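Local coordinates for phenazine biosynthesis protein, PhzF family (Bacillus anthracis, PDB 3EDN) that is of unproven function but has the diaminopimelate epimerase-like fold of the PhzF family and is probably an isomerase, at residues N20-V25 and C73-V78. Residues are numbered along the deposited sequence; the frame is centred on the assembly and turned at random.
Sequences NPAGIV and CGHGTV. With SO4 (sulfate ion), chain C.
The amide of Asn20 stacks on one face of the His75 imidazole, the two planes only 12° apart and ND2 over the ring centre. CG of Asn20 lies 3.3 Å from CD2 of His75, and OD1 passes over the NE2 side without a hydrogen bond. Asn20 holds CG anti to the backbone N (chi1 -169°), which carries the amide across the ring, while Val228 O takes a hydrogen bond from ND2. His75 puts CG between its backbone N and carbonyl carbon (chi1 82°); this swings the ring off the N-terminal end of helix 74-86 towards the strand, so that ND1 and the main-chain N-H converge on one sulfate oxygen: His75 ND1 to SO4 O1 is 2.7 Å and His75 N to SO4 O1 is 2.9 Å. At the ring's far edge, NE2 of His75 gives a weak, bent bond to Pro21 O (3.0 Å). Ala22 CB packs against Gly76 CA at 4.3 Å, and Cys73 caps the helix through a weak bond from Gly76 N to its SG. Strand and helix share one lobe of the fold; the sulfate bridges to helix 230-244, whose Gly230 N and Thr231 N bind it too. Stacked on one face and tethered at two edges, the imidazole is fixed in rotation; the sulfate, probably from the crystallisation liquor, is consistent with a place where an acidic substrate group could bind.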
loop_
_atom_site.group_PDB
_atom_site.type_symbol
_atom_site.label_atom_id
_atom_site.label_comp_id
_atom_site.label_asym_id
_atom_site.label_seq_id
_atom_site.Cartn_x
_atom_site.Cartn_y
_atom_site.Cartn_z
ATOM N N ASN A 20 11.555 12.027 21.278
ATOM C CA ASN A 20 10.255 11.781 20.681
ATOM C C ASN A 20 10.299 10.466 19.919
ATOM O O ASN A 20 10.976 10.360 18.911
ATOM C CB ASN A 20 9.916 12.942 19.753
ATOM C CG ASN A 20 8.464 12.919 19.284
ATOM O OD1 ASN A 20 7.751 11.919 19.463
ATOM N ND2 ASN A 20 8.011 14.021 18.719
ATOM N N PRO A 21 9.599 9.446 20.427
ATOM C CA PRO A 21 9.699 8.107 19.807
ATOM C C PRO A 21 9.313 8.059 18.352
ATOM O O PRO A 21 8.321 8.678 17.909
ATOM C CB PRO A 21 8.680 7.283 20.599
ATOM C CG PRO A 21 8.686 7.945 21.959
ATOM C CD PRO A 21 8.697 9.426 21.591
ATOM N N ALA A 22 10.102 7.291 17.610
ATOM C CA ALA A 22 9.897 7.123 16.196
ATOM C C ALA A 22 10.019 5.616 15.935
ATOM O O ALA A 22 11.100 5.051 16.080
ATOM C CB ALA A 22 10.982 7.902 15.427
ATOM N N GLY A 23 8.916 4.966 15.545
ATOM C CA GLY A 23 8.979 3.573 15.091
ATOM C C GLY A 23 9.497 3.547 13.664
ATOM O O GLY A 23 9.234 4.447 12.886
ATOM N N ILE A 24 10.250 2.511 13.322
ATOM C CA ILE A 24 10.833 2.430 11.990
ATOM C C ILE A 24 10.874 0.998 11.481
ATOM O O ILE A 24 11.337 0.089 12.167
ATOM C CB ILE A 24 12.299 2.954 11.987
ATOM C CG1 ILE A 24 12.435 4.316 12.676
ATOM C CG2 ILE A 24 12.856 3.015 10.567
ATOM C CD1 ILE A 24 13.872 4.629 13.061
ATOM N N VAL A 25 10.354 0.817 10.283
ATOM C CA VAL A 25 10.618 -0.392 9.496
ATOM C C VAL A 25 11.595 0.035 8.392
ATOM O O VAL A 25 11.252 0.802 7.498
ATOM C CB VAL A 25 9.326 -0.978 8.926
ATOM C CG1 VAL A 25 9.614 -2.156 7.951
ATOM C CG2 VAL A 25 8.418 -1.411 10.075
ATOM N N CYS A 73 5.867 13.657 8.558
ATOM C CA CYS A 73 6.166 13.585 9.980
ATOM C C CYS A 73 7.623 13.939 10.206
ATOM O O CYS A 73 8.524 13.141 9.904
ATOM C CB CYS A 73 5.859 12.204 10.554
ATOM S SG CYS A 73 6.325 12.073 12.277
ATOM N N GLY A 74 7.869 15.125 10.745
ATOM C CA GLY A 74 9.231 15.615 10.868
ATOM C C GLY A 74 10.095 14.765 11.794
ATOM O O GLY A 74 11.209 14.392 11.428
ATOM N N HIS A 75 9.617 14.477 12.997
ATOM C CA HIS A 75 10.439 13.700 13.923
ATOM C C HIS A 75 10.679 12.273 13.415
ATOM O O HIS A 75 11.745 11.696 13.648
ATOM C CB HIS A 75 9.926 13.745 15.378
ATOM C CG HIS A 75 8.811 12.792 15.679
ATOM N ND1 HIS A 75 7.491 13.090 15.424
ATOM C CD2 HIS A 75 8.817 11.569 16.268
ATOM C CE1 HIS A 75 6.732 12.083 15.824
ATOM N NE2 HIS A 75 7.515 11.145 16.330
ATOM N N GLY A 76 9.701 11.725 12.696
ATOM C CA GLY A 76 9.858 10.387 12.107
ATOM C C GLY A 76 10.912 10.408 11.017
ATOM O O GLY A 76 11.702 9.482 10.875
ATOM N N THR A 77 10.953 11.487 10.254
ATOM C CA THR A 77 11.991 11.645 9.247
ATOM C C THR A 77 13.372 11.771 9.886
ATOM O O THR A 77 14.325 11.108 9.475
ATOM C CB THR A 77 11.676 12.859 8.344
ATOM O OG1 THR A 77 10.412 12.630 7.693
ATOM C CG2 THR A 77 12.755 13.061 7.294
ATOM N N VAL A 78 13.489 12.614 10.900
ATOM C CA VAL A 78 14.747 12.714 11.627
ATOM C C VAL A 78 15.204 11.356 12.179
ATOM O O VAL A 78 16.336 10.942 11.935
ATOM C CB VAL A 78 14.662 13.756 12.761
ATOM C CG1 VAL A 78 15.842 13.607 13.756
ATOM C CG2 VAL A 78 14.596 15.170 12.177
HETATM S S SO4 C . 7.199 16.612 14.973
HETATM O O1 SO4 C . 7.165 15.458 14.080
HETATM O O2 SO4 C . 8.251 16.563 15.975
HETATM O O3 SO4 C . 7.247 17.808 14.191
HETATM O O4 SO4 C . 5.896 16.635 15.650
#